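PDB 5M41: nigritoxine from Vibrio nigripulchritudo, which acts as a bacterial toxin toward crustaceans and insects and has a new fold. Local coordinates for residues 85-90 / 179-184; 365-370 / 390-395; 578-583 / 607-612. All coordinates share one frame; numbering follows the deposited sequence.

Interaction 1. Residues 85-90 / 179-184; sequences NMFFMP and KILVER
L181 reaches from helix 177-191 to the start of strand 86-90, and it makes all the direct apolar contacts between the two segments. Its two methyl groups divide the work. One meets backbone: L181 CD2 lies 3.9 Å from both N85 CA and M86 N. The other goes to the aromatic ring of F87, where L181 CD1 is 4.3 Å from F87 CD2 and comes in obliquely. L181 CB is directed at the strand, and with CG anti to the carbonyl carbon (chi1 -73°) the fork of the side chain is carried to N85, M86 and F87. All four touching residues are buried.

The polar link is indirect, since no hydrogen bond joins the segments. One water bridges the backbones. It accepts from N85 N at 3.0 Å and donates to L181 O at 2.8 Å. The carbonyl of a helix residue is thus tied to the residue just before the strand. N85 CB points away from the helix, and its amide is held by other parts of the chain: OD1 bonds Y41 OH, while ND2 bonds N130 OD1 and L202 O. R184 NE bonds T84 OG1, just before N85, and R184 NH2 forms a salt bridge with E135.

This is helix-on-sheet packing. The same helix carries V189 near its C-terminal end, and V189 forms the magnesium site together with E192 and D195.

Strand 86-90 runs inside an antiparallel five-stranded sheet, between strands 98-102 and 77-80. F87 also touches V101 and I78 on these two neighbours. Helix 34-54 packs against both elements, through V182 on the helix and M89 on the strand.

Interaction 2. Residues 365-370 / 390-395; sequences TGVDIV and NGLVSV
This is a small, buried, wholly apolar contact between a helix and a β-sheet, close to the centre of the chain. Helix 386-396 packs on strand 366-370, which belongs to an antiparallel sheet and pairs with strands 328-336 and 359-363. The two segments follow each other closely in sequence, with helix 373-382 between them.

L392 carries the contact from the helix. Its side chain points at the strand and forks at G366 and V367. L392 CD1 rests 3.9 Å from G366 CA. The other methyl meets the side chain of V367, with L392 CD2 to V367 CG2 at 3.9 Å, so these two side chains come tip to tip. L392 CG is anti to the backbone N (chi1 176°), which sends the branch out from the helix toward the strand.

G366 has no side chain, and L392 CD1 can come close to its CA. The backbone conformation of G366 would also jam a CB against the carbonyl O of T365. No hydrogen bond crosses between the segments.

Helix 406-415 closes the same apolar cluster, with I409 touching both V367 and L392. L392 also reaches L333 of the adjacent strand 328-336. The methyl that meets the valine side chain touches its backbone as well: L392 CD2 lies 3.9 Å from V367 N.

Interaction 3. Residues 578-583 / 607-612; sequences NPYSFV and LTYIEG
A single tyrosine, Y609, meets two aromatic rings of an irregular loop, and its two ends do different things. Its hydroxyl lies at the edge of the Y580 ring, near the ring plane, with Y609 OH 3.5 Å from Y580 CE1. Its base packs on F582: F582 CZ is 3.5 Å from Y609 CB. The F582 and Y609 rings form an oblique pair, with centroids 5.3 Å apart and planes at 32°. With chi1 at 177°, Y609 swings its ring out from the helix to the loop.

Y609 is buried, and its OH hydrogen-bonds E625 OE2, at the start of helix 625-632.

The loop has its own order. N578 to S581 is a type I β-turn, closed by S581 N to N578 O at 3.1 Å. N578 OD1 accepts from Y580 N at 2.9 Å, which makes an Asx turn and holds the backbone N of Y580 within the turn.

The loop joins strands 571-576 and 583-589 of an antiparallel sheet. Helix 603-614 follows the next strand, 594-601. Helix 625-632 packs against both sides of the contact, with L629 touching Y580 and Y609, and W628 touching F582.

In the fold
The three contacts follow one another along the chain and share no helix or strand. All are buried, but they lie in separate parts of an elongated molecule. The centre of interaction 2 lies about 6 Å from the centre of the chain. Interactions 1 and 3 lie on opposite sides of that centre, about 72 Å apart between their centres. Interactions 2 and 3 are closer, with nearest atoms about 12 Å apart, yet they do not touch. Interactions 1 and 2 each set a helix leucine against a sheet strand. The first adds a bridging water, whereas the second is purely apolar. Interaction 3 joins a helix to a loop between strands and relies on aromatic rings.

Interaction 1. Residues 85-90 / 179-184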
# COMPACT_ATOMS: atom_id res chain seq x y z
N ASN A 85 2.04 38.22 -19.38
CA ASN A 85 3.43 37.70 -19.38
C ASN A 85 4.48 38.66 -19.96
O ASN A 85 5.62 38.24 -20.21
CB ASN A 85 3.52 36.38 -20.15
CG ASN A 85 2.69 35.27 -19.50
OD1 ASN A 85 2.71 35.11 -18.27
ND2 ASN A 85 1.97 34.50 -20.31
N MET A 86 4.09 39.90 -20.23
CA MET A 86 4.97 40.82 -20.97
C MET A 86 5.13 42.15 -20.29
O MET A 86 4.21 42.65 -19.62
CB MET A 86 4.43 41.04 -22.38
CG MET A 86 4.37 39.78 -23.23
SD MET A 86 3.55 40.02 -24.82
CE MET A 86 4.60 41.32 -25.48
N PHE A 87 6.33 42.71 -20.45
CA PHE A 87 6.65 44.04 -19.93
C PHE A 87 7.90 44.52 -20.68
O PHE A 87 8.51 43.75 -21.41
CB PHE A 87 6.90 44.01 -18.40
CG PHE A 87 7.98 43.04 -17.96
CD1 PHE A 87 9.31 43.45 -17.85
CD2 PHE A 87 7.65 41.71 -17.66
CE1 PHE A 87 10.31 42.56 -17.45
CE2 PHE A 87 8.66 40.82 -17.25
CZ PHE A 87 9.97 41.24 -17.13
N PHE A 88 8.26 45.79 -20.48
CA PHE A 88 9.45 46.39 -21.13
C PHE A 88 10.44 46.91 -20.10
O PHE A 88 10.04 47.53 -19.10
CB PHE A 88 9.03 47.57 -22.01
CG PHE A 88 10.04 47.95 -23.08
CD1 PHE A 88 10.18 47.18 -24.23
CD2 PHE A 88 10.80 49.10 -22.95
CE1 PHE A 88 11.09 47.53 -25.22
CE2 PHE A 88 11.71 49.46 -23.95
CZ PHE A 88 11.84 48.68 -25.09
N MET A 89 11.72 46.68 -20.37
CA MET A 89 12.79 47.23 -19.55
C MET A 89 13.54 48.29 -20.37
O MET A 89 14.40 47.97 -21.18
CB MET A 89 13.73 46.13 -19.10
CG MET A 89 13.00 44.91 -18.53
SD MET A 89 14.19 43.65 -18.04
CE MET A 89 14.86 44.52 -16.63
N PRO A 90 13.17 49.57 -20.19
CA PRO A 90 13.80 50.63 -20.98
C PRO A 90 15.26 50.78 -20.57
O PRO A 90 15.58 50.57 -19.38
CB PRO A 90 13.01 51.87 -20.60
CG PRO A 90 12.55 51.59 -19.20
CD PRO A 90 12.20 50.12 -19.23
N LYS A 179 3.17 41.64 -9.09
CA LYS A 179 1.78 41.83 -8.70
C LYS A 179 0.94 42.16 -9.95
O LYS A 179 -0.13 41.59 -10.16
CB LYS A 179 1.67 42.99 -7.69
CG LYS A 179 0.26 43.37 -7.25
CD LYS A 179 0.31 44.04 -5.87
CE LYS A 179 -1.02 44.00 -5.12
NZ LYS A 179 -2.11 44.68 -5.86
N ILE A 180 1.44 43.09 -10.77
CA ILE A 180 0.71 43.53 -11.96
C ILE A 180 0.54 42.36 -12.92
O ILE A 180 -0.51 42.23 -13.54
CB ILE A 180 1.38 44.74 -12.70
CG1 ILE A 180 1.55 45.99 -11.80
CG2 ILE A 180 0.60 45.15 -13.97
CD1 ILE A 180 0.33 46.36 -10.99
N LEU A 181 1.57 41.53 -13.06
CA LEU A 181 1.49 40.34 -13.95
C LEU A 181 0.44 39.34 -13.49
O LEU A 181 -0.29 38.77 -14.31
CB LEU A 181 2.85 39.65 -14.07
CG LEU A 181 3.89 40.39 -14.92
CD1 LEU A 181 5.30 39.96 -14.53
CD2 LEU A 181 3.67 40.17 -16.41
N VAL A 182 0.39 39.10 -12.19
CA VAL A 182 -0.66 38.24 -11.60
C VAL A 182 -2.03 38.82 -11.90
O VAL A 182 -2.94 38.09 -12.35
CB VAL A 182 -0.47 38.08 -10.08
CG1 VAL A 182 -1.73 37.51 -9.39
CG2 VAL A 182 0.75 37.18 -9.82
N GLU A 183 -2.19 40.14 -11.70
CA GLU A 183 -3.50 40.75 -11.92
C GLU A 183 -3.84 40.73 -13.41
O GLU A 183 -4.99 40.58 -13.77
CB GLU A 183 -3.56 42.19 -11.34
CG GLU A 183 -3.63 42.18 -9.81
CD GLU A 183 -3.11 43.47 -9.14
OE1 GLU A 183 -2.29 44.21 -9.72
OE2 GLU A 183 -3.48 43.70 -7.98
N ARG A 184 -2.84 40.89 -14.28
CA ARG A 184 -3.08 40.79 -15.73
C ARG A 184 -3.56 39.40 -16.16
O ARG A 184 -4.50 39.27 -16.93
CB ARG A 184 -1.83 41.25 -16.52
CG ARG A 184 -1.85 40.88 -18.01
CD ARG A 184 -2.98 41.56 -18.79
NE ARG A 184 -3.19 40.85 -20.03
CZ ARG A 184 -3.93 41.28 -21.04
NH1 ARG A 184 -4.58 42.43 -20.97
NH2 ARG A 184 -4.04 40.51 -22.12
O HOH W 1 0.83 37.86 -16.66

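Interaction 2. Residues 365-370 / 390-395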
# COMPACT_ATOMS: atom_id res chain seq x y z
N THR A 365 0.04 -3.01 4.41
CA THR A 365 -0.06 -4.19 3.57
C THR A 365 0.57 -4.04 2.19
O THR A 365 0.57 -4.98 1.40
CB THR A 365 -1.53 -4.58 3.35
OG1 THR A 365 -2.23 -3.42 2.89
CG2 THR A 365 -2.18 -5.09 4.67
N GLY A 366 1.13 -2.87 1.87
CA GLY A 366 1.60 -2.65 0.51
C GLY A 366 1.74 -1.20 0.09
O GLY A 366 1.84 -0.31 0.94
N VAL A 367 1.74 -0.97 -1.23
CA VAL A 367 1.84 0.39 -1.75
C VAL A 367 0.77 0.65 -2.80
O VAL A 367 0.32 -0.26 -3.48
CB VAL A 367 3.24 0.73 -2.34
CG1 VAL A 367 4.33 0.38 -1.34
CG2 VAL A 367 3.47 -0.02 -3.65
N ASP A 368 0.37 1.92 -2.90
CA ASP A 368 -0.48 2.35 -4.00
C ASP A 368 0.30 3.36 -4.85
O ASP A 368 0.92 4.28 -4.31
CB ASP A 368 -1.72 3.05 -3.46
CG ASP A 368 -2.54 2.17 -2.52
OD1 ASP A 368 -2.76 0.95 -2.79
OD2 ASP A 368 -3.02 2.72 -1.49
N ILE A 369 0.24 3.20 -6.15
CA ILE A 369 0.85 4.14 -7.09
C ILE A 369 -0.30 4.95 -7.70
O ILE A 369 -1.19 4.38 -8.35
CB ILE A 369 1.65 3.38 -8.17
CG1 ILE A 369 2.73 2.49 -7.50
CG2 ILE A 369 2.27 4.38 -9.16
CD1 ILE A 369 3.35 1.41 -8.39
N VAL A 370 -0.31 6.25 -7.42
CA VAL A 370 -1.46 7.12 -7.78
C VAL A 370 -1.05 8.20 -8.80
O VAL A 370 -0.09 8.92 -8.60
CB VAL A 370 -2.06 7.79 -6.53
CG1 VAL A 370 -3.17 8.79 -6.90
CG2 VAL A 370 -2.60 6.72 -5.57
N ASN A 390 10.31 -3.63 -6.50
CA ASN A 390 11.36 -4.52 -5.97
C ASN A 390 11.35 -4.54 -4.43
O ASN A 390 11.34 -5.60 -3.82
CB ASN A 390 12.76 -4.14 -6.46
CG ASN A 390 12.99 -4.47 -7.94
OD1 ASN A 390 12.15 -5.09 -8.60
ND2 ASN A 390 14.13 -4.05 -8.45
N GLY A 391 11.33 -3.36 -3.82
CA GLY A 391 11.30 -3.27 -2.36
C GLY A 391 10.11 -4.01 -1.77
O GLY A 391 10.25 -4.83 -0.86
N LEU A 392 8.92 -3.73 -2.29
CA LEU A 392 7.71 -4.37 -1.78
C LEU A 392 7.74 -5.88 -1.93
O LEU A 392 7.41 -6.62 -0.99
CB LEU A 392 6.45 -3.77 -2.43
CG LEU A 392 5.12 -4.45 -2.03
CD1 LEU A 392 4.87 -4.41 -0.53
CD2 LEU A 392 3.95 -3.84 -2.79
N VAL A 393 8.10 -6.34 -3.12
CA VAL A 393 8.16 -7.77 -3.40
C VAL A 393 9.15 -8.46 -2.43
O VAL A 393 8.84 -9.51 -1.87
CB VAL A 393 8.53 -8.08 -4.86
CG1 VAL A 393 8.97 -9.53 -5.01
CG2 VAL A 393 7.35 -7.82 -5.78
N SER A 394 10.30 -7.85 -2.20
CA SER A 394 11.27 -8.47 -1.30
C SER A 394 10.74 -8.66 0.12
O SER A 394 11.13 -9.61 0.81
CB SER A 394 12.59 -7.70 -1.25
OG SER A 394 12.46 -6.48 -0.55
N VAL A 395 9.86 -7.77 0.58
CA VAL A 395 9.30 -7.95 1.93
C VAL A 395 7.96 -8.71 1.94
O VAL A 395 7.59 -9.29 2.96
CB VAL A 395 9.22 -6.64 2.76
CG1 VAL A 395 10.63 -6.07 3.01
CG2 VAL A 395 8.32 -5.62 2.09

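Interaction 3. Residues 578-583 / 607-612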
# COMPACT_ATOMS: atom_id res chain seq x y z
N ASN A 578 -5.80 -25.67 9.64
CA ASN A 578 -5.45 -24.24 9.82
C ASN A 578 -4.02 -24.07 10.32
O ASN A 578 -3.66 -24.61 11.37
CB ASN A 578 -6.38 -23.56 10.82
CG ASN A 578 -6.31 -22.04 10.75
OD1 ASN A 578 -5.21 -21.43 10.80
ND2 ASN A 578 -7.46 -21.40 10.60
N PRO A 579 -3.18 -23.31 9.58
CA PRO A 579 -1.78 -23.29 9.99
C PRO A 579 -1.53 -22.51 11.29
O PRO A 579 -0.45 -22.59 11.83
CB PRO A 579 -1.07 -22.63 8.80
CG PRO A 579 -2.11 -21.82 8.13
CD PRO A 579 -3.43 -22.48 8.38
N TYR A 580 -2.54 -21.79 11.79
CA TYR A 580 -2.44 -21.06 13.06
C TYR A 580 -3.07 -21.82 14.22
O TYR A 580 -3.37 -21.23 15.26
CB TYR A 580 -3.13 -19.69 12.91
CG TYR A 580 -2.43 -18.77 11.94
CD1 TYR A 580 -1.39 -17.94 12.35
CD2 TYR A 580 -2.83 -18.72 10.61
CE1 TYR A 580 -0.75 -17.08 11.44
CE2 TYR A 580 -2.22 -17.86 9.71
CZ TYR A 580 -1.18 -17.06 10.12
OH TYR A 580 -0.60 -16.24 9.20
N SER A 581 -3.35 -23.11 14.02
CA SER A 581 -3.94 -23.93 15.07
C SER A 581 -2.91 -24.41 16.07
O SER A 581 -1.88 -24.98 15.67
CB SER A 581 -4.59 -25.17 14.46
OG SER A 581 -5.01 -26.04 15.49
N PHE A 582 -3.20 -24.20 17.36
CA PHE A 582 -2.35 -24.66 18.48
C PHE A 582 -3.11 -25.60 19.40
O PHE A 582 -2.71 -25.83 20.57
CB PHE A 582 -1.76 -23.47 19.26
CG PHE A 582 -0.83 -22.63 18.43
CD1 PHE A 582 0.51 -22.99 18.30
CD2 PHE A 582 -1.30 -21.52 17.73
CE1 PHE A 582 1.37 -22.25 17.49
CE2 PHE A 582 -0.45 -20.77 16.92
CZ PHE A 582 0.89 -21.14 16.80
N VAL A 583 -4.18 -26.17 18.85
CA VAL A 583 -5.04 -27.12 19.57
C VAL A 583 -5.37 -28.34 18.70
O VAL A 583 -5.18 -28.32 17.48
CB VAL A 583 -6.38 -26.48 20.03
CG1 VAL A 583 -6.13 -25.36 21.05
CG2 VAL A 583 -7.20 -25.97 18.84
N LEU A 607 3.17 -21.05 23.27
CA LEU A 607 4.06 -20.14 24.01
C LEU A 607 5.12 -19.54 23.08
O LEU A 607 5.32 -18.31 23.07
CB LEU A 607 4.73 -20.84 25.22
CG LEU A 607 5.78 -20.04 26.01
CD1 LEU A 607 5.21 -18.72 26.54
CD2 LEU A 607 6.42 -20.87 27.13
N THR A 608 5.78 -20.40 22.31
CA THR A 608 6.87 -19.97 21.43
C THR A 608 6.33 -19.03 20.38
O THR A 608 6.90 -17.95 20.16
CB THR A 608 7.61 -21.15 20.77
OG1 THR A 608 8.22 -21.95 21.79
CG2 THR A 608 8.71 -20.65 19.83
N TYR A 609 5.24 -19.42 19.75
CA TYR A 609 4.69 -18.57 18.69
C TYR A 609 4.31 -17.19 19.22
O TYR A 609 4.70 -16.19 18.65
CB TYR A 609 3.54 -19.24 17.93
CG TYR A 609 2.93 -18.33 16.88
CD1 TYR A 609 3.53 -18.16 15.63
CD2 TYR A 609 1.76 -17.61 17.16
CE1 TYR A 609 2.98 -17.31 14.68
CE2 TYR A 609 1.20 -16.75 16.21
CZ TYR A 609 1.81 -16.62 14.97
OH TYR A 609 1.26 -15.77 14.02
N ILE A 610 3.60 -17.15 20.34
CA ILE A 610 3.12 -15.89 20.88
C ILE A 610 4.28 -14.99 21.35
O ILE A 610 4.28 -13.78 21.05
CB ILE A 610 2.06 -16.13 21.99
CG1 ILE A 610 0.79 -16.73 21.37
CG2 ILE A 610 1.71 -14.83 22.74
CD1 ILE A 610 0.06 -15.83 20.37
N GLU A 611 5.27 -15.57 22.03
CA GLU A 611 6.46 -14.82 22.43
C GLU A 611 7.17 -14.24 21.20
O GLU A 611 7.64 -13.11 21.23
CB GLU A 611 7.41 -15.67 23.27
CG GLU A 611 6.82 -16.05 24.63
CD GLU A 611 6.60 -14.84 25.53
OE1 GLU A 611 7.56 -14.09 25.72
OE2 GLU A 611 5.49 -14.65 26.05
N GLY A 612 7.19 -14.99 20.10
CA GLY A 612 7.74 -14.49 18.86
C GLY A 612 6.93 -13.33 18.31
O GLY A 612 7.49 -12.27 17.99